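Local coordinates for cyclopropane mycolic acid synthase 1 (Mycobacterium tuberculosis, PDB 1KPH), which converts a double bond at the distal position of an alpha mycolic acid into a cyclopropane ring, using a methylene group taken from S-adenosyl-L-methionine, at residues A189-L192 against K193-T197; A233-L236 against D237-A241; E271-I275 against G276-V280. One frame throughout, in Å; residues are numbered along the deposited sequence.

Contact 1 of 3, residues A189-L192 against K193-T197. With 10A (didecyl-dimethyl-ammonium), chain G.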
loop_
_atom_site.group_PDB
_atom_site.type_symbol
_atom_site.label_atom_id
_atom_site.label_comp_id
_atom_site.label_asym_id
_atom_site.label_seq_id
_atom_site.Cartn_x
_atom_site.Cartn_y
_atom_site.Cartn_z
ATOM N N ALA A 189 -20.513 4.117 6.744
ATOM C CA ALA A 189 -20.431 5.334 5.942
ATOM C C ALA A 189 -19.894 6.500 6.763
ATOM O O ALA A 189 -19.107 7.305 6.271
ATOM C CB ALA A 189 -21.804 5.679 5.379
ATOM N N ARG A 190 -20.325 6.588 8.016
ATOM C CA ARG A 190 -19.886 7.654 8.908
ATOM C C ARG A 190 -18.392 7.530 9.211
ATOM O O ARG A 190 -17.701 8.535 9.387
ATOM C CB ARG A 190 -20.708 7.608 10.199
ATOM C CG ARG A 190 -20.278 8.577 11.284
ATOM C CD ARG A 190 -21.495 9.182 11.990
ATOM N NE ARG A 190 -22.577 8.217 12.192
ATOM C CZ ARG A 190 -22.499 7.144 12.974
ATOM N NH1 ARG A 190 -21.385 6.884 13.645
ATOM N NH2 ARG A 190 -23.539 6.326 13.081
ATOM N N PHE A 191 -17.899 6.293 9.257
ATOM C CA PHE A 191 -16.487 6.040 9.526
ATOM C C PHE A 191 -15.650 6.340 8.284
ATOM O O PHE A 191 -14.528 6.832 8.391
ATOM C CB PHE A 191 -16.272 4.585 9.951
ATOM C CG PHE A 191 -14.881 4.298 10.455
ATOM C CD1 PHE A 191 -14.421 4.878 11.635
ATOM C CD2 PHE A 191 -14.033 3.442 9.754
ATOM C CE1 PHE A 191 -13.130 4.608 12.115
ATOM C CE2 PHE A 191 -12.741 3.166 10.224
ATOM C CZ PHE A 191 -12.293 3.749 11.405
ATOM N N LEU A 192 -16.199 6.035 7.110
ATOM C CA LEU A 192 -15.505 6.290 5.848
ATOM C C LEU A 192 -15.285 7.787 5.693
ATOM O O LEU A 192 -14.248 8.228 5.197
ATOM C CB LEU A 192 -16.328 5.798 4.658
ATOM C CG LEU A 192 -16.782 4.340 4.619
ATOM C CD1 LEU A 192 -17.405 4.052 3.257
ATOM C CD2 LEU A 192 -15.606 3.424 4.867
ATOM N N LYS A 193 -16.286 8.561 6.099
ATOM C CA LYS A 193 -16.213 10.014 6.028
ATOM C C LYS A 193 -15.067 10.467 6.925
ATOM O O LYS A 193 -14.244 11.300 6.538
ATOM C CB LYS A 193 -17.546 10.623 6.487
ATOM C CG LYS A 193 -17.595 12.148 6.514
ATOM C CD LYS A 193 -17.128 12.704 7.853
ATOM C CE LYS A 193 -17.217 14.224 7.868
ATOM N NZ LYS A 193 -16.931 14.797 9.214
ATOM N N PHE A 194 -15.012 9.895 8.123
ATOM C CA PHE A 194 -13.964 10.218 9.078
ATOM C C PHE A 194 -12.567 9.945 8.508
ATOM O O PHE A 194 -11.652 10.761 8.652
ATOM C CB PHE A 194 -14.148 9.396 10.353
ATOM C CG PHE A 194 -12.917 9.329 11.201
ATOM C CD1 PHE A 194 -12.422 10.472 11.825
ATOM C CD2 PHE A 194 -12.229 8.128 11.355
ATOM C CE1 PHE A 194 -11.262 10.424 12.589
ATOM C CE2 PHE A 194 -11.065 8.069 12.118
ATOM C CZ PHE A 194 -10.581 9.219 12.736
ATOM N N ILE A 195 -12.408 8.786 7.876
ATOM C CA ILE A 195 -11.126 8.406 7.297
ATOM C C ILE A 195 -10.674 9.371 6.206
ATOM O O ILE A 195 -9.546 9.861 6.234
ATOM C CB ILE A 195 -11.184 6.977 6.706
ATOM C CG1 ILE A 195 -11.398 5.957 7.828
ATOM C CG2 ILE A 195 -9.898 6.672 5.954
ATOM C CD1 ILE A 195 -10.301 5.951 8.873
ATOM N N VAL A 196 -11.557 9.641 5.250
ATOM C CA VAL A 196 -11.242 10.540 4.145
ATOM C C VAL A 196 -11.002 11.974 4.591
ATOM O O VAL A 196 -10.206 12.693 3.989
ATOM C CB VAL A 196 -12.376 10.569 3.101
ATOM C CG1 VAL A 196 -12.055 11.590 2.005
ATOM C CG2 VAL A 196 -12.562 9.192 2.503
ATOM N N THR A 197 -11.692 12.391 5.645
ATOM C CA THR A 197 -11.558 13.756 6.128
ATOM C C THR A 197 -10.387 14.002 7.078
ATOM O O THR A 197 -9.698 15.012 6.958
ATOM C CB THR A 197 -12.865 14.222 6.816
ATOM O OG1 THR A 197 -13.151 13.371 7.931
ATOM C CG2 THR A 197 -14.030 14.160 5.841
HETATM C C1 10A G . -14.002 5.010 1.491
HETATM C C2 10A G . -12.759 5.907 1.459
HETATM C C3 10A G . -11.492 5.056 1.597
HETATM C C4 10A G . -10.166 5.830 1.600
HETATM C C5 10A G . -9.040 4.797 1.754
HETATM C C6 10A G . -7.618 5.371 1.849
HETATM C C7 10A G . -6.710 4.146 2.044
HETATM C C8 10A G . -5.240 4.464 2.328
HETATM C C9 10A G . -4.503 3.128 2.565
HETATM C C10 10A G . -3.081 3.389 3.062
HETATM N N1 10A G . -2.177 2.267 3.599
HETATM C C11 10A G . -0.910 2.945 4.079
HETATM C C12 10A G . -1.769 1.315 2.502
HETATM C C13 10A G . -2.756 1.391 4.720
HETATM C C14 10A G . -3.296 1.981 6.061
HETATM C C15 10A G . -4.164 1.040 6.931
HETATM C C16 10A G . -5.502 0.511 6.364
HETATM C C17 10A G . -6.552 1.614 6.127
HETATM C C18 10A G . -7.884 1.069 5.594
HETATM C C19 10A G . -8.887 2.214 5.391
HETATM C C20 10A G . -10.227 1.638 4.908
HETATM C C21 10A G . -11.278 2.736 4.729
HETATM C C22 10A G . -12.586 2.088 4.275
#
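Phe191 meets both Phe194 and Ile195 one turn further along helix 186-199, and these three apolar side chains form its compact side. The two phenylalanine rings lie alongside each other, with Phe191 CE1 3.7 Å from Phe194 CD2. Their planes are inclined at 39° and the centroids are 5.7 Å apart, neither a stack nor a T-shaped pair. Ile195 covers one face of the Phe191 ring: its CG1 sits 4.3 Å from the ring centroid and 24° off the normal, a CH-pi contact, while its CD1 reaches the rim at Phe191 CZ (3.9 Å). With CG1 beside its backbone N (chi1 -66°), Ile195 turns that branch back over the ring. Helix 256-275 covers this side: Phe191 packs on Cys269, Phe194 and Ile195 on Tyr265, and Phe194 makes a cation-pi contact with Lys264.

On another side of the helix, Leu192 CD2 comes to 3.4 Å from C22 of the didecyl-dimethyl-ammonium, the end of one decyl chain, and Val196 CG2 to 3.5 Å from C2 of the other. The solvent side is looser: Arg190 and Lys193 are exposed, and Lys193 touches the preceding turn mainly through CB, 3.6 Å from Arg190 O.

Backbone i to i+4 bonds such as Ile195 N to Phe191 O (2.9 Å) run through this turn. Leu192 and Val196 meet alkyl carbons of the ligand, consistent with a wall suited to lipid tails.

Contact 2 of 3, residues A233-L236 against D237-A241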
loop_
_atom_site.group_PDB
_atom_site.type_symbol
_atom_site.label_atom_id
_atom_site.label_comp_id
_atom_site.label_asym_id
_atom_site.label_seq_id
_atom_site.Cartn_x
_atom_site.Cartn_y
_atom_site.Cartn_z
ATOM N N ALA A 233 -7.012 -7.489 9.847
ATOM C CA ALA A 233 -7.547 -7.187 11.169
ATOM C C ALA A 233 -6.441 -7.402 12.200
ATOM O O ALA A 233 -6.292 -6.616 13.138
ATOM C CB ALA A 233 -8.741 -8.084 11.479
ATOM N N LYS A 234 -5.661 -8.464 12.017
ATOM C CA LYS A 234 -4.562 -8.765 12.930
ATOM C C LYS A 234 -3.448 -7.726 12.782
ATOM O O LYS A 234 -2.917 -7.229 13.775
ATOM C CB LYS A 234 -4.010 -10.164 12.655
ATOM C CG LYS A 234 -2.960 -10.622 13.661
ATOM C CD LYS A 234 -2.513 -12.040 13.350
ATOM C CE LYS A 234 -1.552 -12.579 14.391
ATOM N NZ LYS A 234 -1.244 -14.011 14.102
ATOM N N THR A 235 -3.097 -7.396 11.541
ATOM C CA THR A 235 -2.065 -6.398 11.295
ATOM C C THR A 235 -2.456 -5.109 12.027
ATOM O O THR A 235 -1.660 -4.534 12.772
ATOM C CB THR A 235 -1.925 -6.087 9.782
ATOM O OG1 THR A 235 -1.576 -7.283 9.071
ATOM C CG2 THR A 235 -0.852 -5.035 9.547
ATOM N N LEU A 236 -3.694 -4.671 11.812
ATOM C CA LEU A 236 -4.204 -3.458 12.438
ATOM C C LEU A 236 -4.259 -3.572 13.961
ATOM O O LEU A 236 -3.980 -2.601 14.666
ATOM C CB LEU A 236 -5.589 -3.128 11.870
ATOM C CG LEU A 236 -5.569 -2.583 10.436
ATOM C CD1 LEU A 236 -6.939 -2.740 9.783
ATOM C CD2 LEU A 236 -5.150 -1.125 10.468
ATOM N N ASP A 237 -4.614 -4.749 14.471
ATOM C CA ASP A 237 -4.663 -4.949 15.917
ATOM C C ASP A 237 -3.256 -4.782 16.487
ATOM O O ASP A 237 -3.078 -4.160 17.534
ATOM C CB ASP A 237 -5.194 -6.344 16.280
ATOM C CG ASP A 237 -6.695 -6.487 16.058
ATOM O OD1 ASP A 237 -7.408 -5.462 16.061
ATOM O OD2 ASP A 237 -7.162 -7.636 15.898
ATOM N N LEU A 238 -2.259 -5.326 15.789
ATOM C CA LEU A 238 -0.874 -5.227 16.244
ATOM C C LEU A 238 -0.360 -3.797 16.155
ATOM O O LEU A 238 0.435 -3.370 16.994
ATOM C CB LEU A 238 0.038 -6.156 15.429
ATOM C CG LEU A 238 -0.230 -7.660 15.533
ATOM C CD1 LEU A 238 0.848 -8.424 14.784
ATOM C CD2 LEU A 238 -0.245 -8.092 16.988
ATOM N N TRP A 239 -0.798 -3.055 15.140
ATOM C CA TRP A 239 -0.359 -1.667 15.003
ATOM C C TRP A 239 -0.920 -0.826 16.144
ATOM O O TRP A 239 -0.200 -0.028 16.746
ATOM C CB TRP A 239 -0.814 -1.059 13.667
ATOM C CG TRP A 239 -0.022 -1.499 12.468
ATOM C CD1 TRP A 239 1.211 -2.101 12.467
ATOM C CD2 TRP A 239 -0.398 -1.355 11.093
ATOM N NE1 TRP A 239 1.617 -2.340 11.178
ATOM C CE2 TRP A 239 0.651 -1.893 10.314
ATOM C CE3 TRP A 239 -1.521 -0.823 10.442
ATOM C CZ2 TRP A 239 0.612 -1.917 8.912
ATOM C CZ3 TRP A 239 -1.561 -0.846 9.048
ATOM C CH2 TRP A 239 -0.497 -1.392 8.299
ATOM N N SER A 240 -2.202 -1.012 16.444
ATOM C CA SER A 240 -2.853 -0.252 17.507
ATOM C C SER A 240 -2.324 -0.601 18.898
ATOM O O SER A 240 -2.229 0.267 19.772
ATOM C CB SER A 240 -4.372 -0.463 17.462
ATOM O OG SER A 240 -4.712 -1.822 17.660
ATOM N N ALA A 241 -1.980 -1.867 19.110
ATOM C CA ALA A 241 -1.460 -2.285 20.404
ATOM C C ALA A 241 -0.162 -1.541 20.701
ATOM O O ALA A 241 0.057 -1.080 21.820
ATOM C CB ALA A 241 -1.223 -3.792 20.415
#
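Thr235 turns its methyl group CG2 opposite its backbone N (chi1 -60°, measured to OG1), and Trp239 swings CG away from its carbonyl carbon (chi1 -76°), so that the methyl and the indole come together one turn apart on helix 229-245. The two side chains run alongside each other. CG2 of Thr235 stands over the six-membered ring of Trp239, 3.7 Å from its centroid and 20° off the normal, which makes a CH-pi contact; the nearest ring atom is CZ2 at 3.5 Å. Thr235 O lies over the same indole system, 3.5 Å from Trp239 CG, and accepts the backbone N-H of Trp239 (2.9 Å). Leu236 approaches obliquely, its CD2 meeting Trp239 CE3 at 3.6 Å. The indole is thus met by a threonine methyl over a face and by a leucine methyl near the CE3 side.

The polar groups have partners within the protein. Thr235 OG1 bonds to His231 O and Ala36 N, leaving the methyl for the aromatic face. Asp237 OD2 lies 3.1 Å from Ala233 O, two acceptors facing each other, a repulsion that the salt bridge of OD2 to Arg274 NH1 probably helps to offset.

Trp239 also packs edge-to-face on Tyr33 and touches the didecyl-dimethyl-ammonium, which places it in the wall of that ligand's pocket, probably the lipid site. Leu236 faces Cys269, the probable active-site residue, and Phe273 of helix 256-275, whereas Thr235, Leu238 and Trp239 lean on helix 45-57.

Contact 3 of 3, residues E271-I275 against G276-V280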
loop_
_atom_site.group_PDB
_atom_site.type_symbol
_atom_site.label_atom_id
_atom_site.label_comp_id
_atom_site.label_asym_id
_atom_site.label_seq_id
_atom_site.Cartn_x
_atom_site.Cartn_y
_atom_site.Cartn_z
ATOM N N GLU A 271 -11.918 -3.476 12.878
ATOM C CA GLU A 271 -13.250 -4.060 12.991
ATOM C C GLU A 271 -13.903 -4.155 11.619
ATOM O O GLU A 271 -14.606 -5.121 11.321
ATOM C CB GLU A 271 -14.126 -3.223 13.923
ATOM C CG GLU A 271 -13.620 -3.172 15.352
ATOM C CD GLU A 271 -13.530 -4.548 15.998
ATOM O OE1 GLU A 271 -12.942 -4.648 17.098
ATOM O OE2 GLU A 271 -14.048 -5.525 15.414
ATOM N N MET A 272 -13.663 -3.148 10.784
ATOM C CA MET A 272 -14.225 -3.131 9.443
ATOM C C MET A 272 -13.779 -4.365 8.663
ATOM O O MET A 272 -14.562 -4.943 7.907
ATOM C CB MET A 272 -13.802 -1.858 8.709
ATOM C CG MET A 272 -14.958 -0.937 8.347
ATOM S SD MET A 272 -16.026 -0.541 9.756
ATOM C CE MET A 272 -17.334 -1.755 9.559
ATOM N N PHE A 273 -12.524 -4.769 8.844
ATOM C CA PHE A 273 -12.023 -5.951 8.154
ATOM C C PHE A 273 -12.553 -7.208 8.825
ATOM O O PHE A 273 -12.861 -8.193 8.155
ATOM C CB PHE A 273 -10.490 -5.980 8.139
ATOM C CG PHE A 273 -9.878 -5.148 7.039
ATOM C CD1 PHE A 273 -9.275 -3.929 7.320
ATOM C CD2 PHE A 273 -9.928 -5.582 5.717
ATOM C CE1 PHE A 273 -8.728 -3.149 6.300
ATOM C CE2 PHE A 273 -9.386 -4.812 4.686
ATOM C CZ PHE A 273 -8.785 -3.594 4.980
ATOM N N ARG A 274 -12.669 -7.164 10.151
ATOM C CA ARG A 274 -13.168 -8.304 10.911
ATOM C C ARG A 274 -14.591 -8.674 10.487
ATOM O O ARG A 274 -14.894 -9.848 10.287
ATOM C CB ARG A 274 -13.138 -7.998 12.416
ATOM C CG ARG A 274 -12.408 -9.047 13.258
ATOM C CD ARG A 274 -12.642 -8.840 14.757
ATOM N NE ARG A 274 -12.112 -7.567 15.242
ATOM C CZ ARG A 274 -10.818 -7.303 15.408
ATOM N NH1 ARG A 274 -9.907 -8.227 15.135
ATOM N NH2 ARG A 274 -10.435 -6.107 15.834
ATOM N N ILE A 275 -15.454 -7.672 10.332
ATOM C CA ILE A 275 -16.843 -7.911 9.941
ATOM C C ILE A 275 -17.032 -8.112 8.435
ATOM O O ILE A 275 -18.077 -8.591 7.993
ATOM C CB ILE A 275 -17.763 -6.763 10.426
ATOM C CG1 ILE A 275 -19.223 -7.110 10.135
ATOM C CG2 ILE A 275 -17.379 -5.459 9.751
ATOM C CD1 ILE A 275 -20.218 -6.147 10.743
ATOM N N GLY A 276 -16.030 -7.735 7.646
ATOM C CA GLY A 276 -16.118 -7.930 6.210
ATOM C C GLY A 276 -16.619 -6.807 5.318
ATOM O O GLY A 276 -16.913 -7.054 4.148
ATOM N N TYR A 277 -16.721 -5.585 5.832
ATOM C CA TYR A 277 -17.191 -4.482 4.995
ATOM C C TYR A 277 -16.118 -4.070 3.997
ATOM O O TYR A 277 -16.418 -3.478 2.964
ATOM C CB TYR A 277 -17.607 -3.273 5.838
ATOM C CG TYR A 277 -18.882 -3.491 6.621
ATOM C CD1 TYR A 277 -19.611 -2.412 7.128
ATOM C CD2 TYR A 277 -19.354 -4.778 6.871
ATOM C CE1 TYR A 277 -20.779 -2.617 7.865
ATOM C CE2 TYR A 277 -20.512 -4.993 7.603
ATOM C CZ TYR A 277 -21.220 -3.914 8.097
ATOM O OH TYR A 277 -22.364 -4.147 8.827
ATOM N N ILE A 278 -14.867 -4.381 4.316
ATOM C CA ILE A 278 -13.761 -4.062 3.422
ATOM C C ILE A 278 -12.871 -5.283 3.262
ATOM O O ILE A 278 -12.833 -6.158 4.127
ATOM C CB ILE A 278 -12.933 -2.864 3.936
ATOM C CG1 ILE A 278 -12.527 -3.085 5.392
ATOM C CG2 ILE A 278 -13.743 -1.579 3.783
ATOM C CD1 ILE A 278 -11.800 -1.901 5.997
ATOM N N ASP A 279 -12.161 -5.334 2.142
ATOM C CA ASP A 279 -11.293 -6.457 1.814
ATOM C C ASP A 279 -9.968 -5.889 1.305
ATOM O O ASP A 279 -9.815 -4.673 1.170
ATOM C CB ASP A 279 -11.980 -7.290 0.716
ATOM C CG ASP A 279 -11.383 -8.683 0.545
ATOM O OD1 ASP A 279 -10.360 -9.007 1.179
ATOM O OD2 ASP A 279 -11.956 -9.463 -0.248
ATOM N N VAL A 280 -9.007 -6.767 1.050
ATOM C CA VAL A 280 -7.710 -6.354 0.520
ATOM C C VAL A 280 -7.285 -7.489 -0.403
ATOM O O VAL A 280 -7.298 -8.660 -0.017
ATOM C CB VAL A 280 -6.660 -6.116 1.648
ATOM C CG1 VAL A 280 -6.461 -7.371 2.475
ATOM C CG2 VAL A 280 -5.342 -5.659 1.033
#
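Met272 O receives Tyr277 N (3.1 Å) and Phe273 O receives Gly276 N (3.2 Å, weak), the two bonds of a Schellman motif that ends helix 256-275 and turns the chain into strand 278-286. Gly276, the C-prime residue, has a positive phi, where a side chain would clash with the preceding carbonyl oxygen. The short helix and strand segments then run almost perpendicular, at 89°.

Within this bend, Ile278 is the main knob. Its CG1 lies between backbone N and carbonyl carbon (chi1 51°), sending CD1 into the hollow between Met272 CB and the Phe273 ring. Ile278 CD1 stands 3.5 Å from the Phe273 ring centroid, a CH-pi contact over one face, and a tight 3.4 Å from Met272 CB. The ring's edge meets the strand backbone at Asp279 O.

A second hollow holds the Tyr277 ring. Ile275 CG2 rests over one face, Ile275 CD1 reaches Tyr277 CE2 (3.4 Å), and Met272 CE comes obliquely to Tyr277 CD1 (3.4 Å). Tyr277 OH bonds to Pro183 O. Ile278 and Val280 line the pockets of the didecyl-dimethyl-ammonium and carbonate, respectively. On the outer surface, Arg274 turns NH1 to Asp237 and grips Glu271 side-on, NH2 bonding OE1 and NE lying 2.8 Å from OE2.

All three contacts are local, yet they come from separate elements around one lipid-binding region. Contact 1 lies on helix 186-199, contact 2 on helix 229-245, and contact 3 joins helix 256-275 to strand 278-286. Each is partly buried, but to different degrees: five of nine touching residues are buried in contact 3 and four of eight in contact 2, against two of eight in contact 1, which has more on the surface. Contacts 2 and 3 share an ionic and an apolar joint. Contact 1 touches neither, but Phe191 and Leu236 both approach Cys269. Chemically, contact 1 is mostly apolar, contact 2 adds a carboxylate paired with an arginine of contact 3, and contact 3 a helix-ending turn.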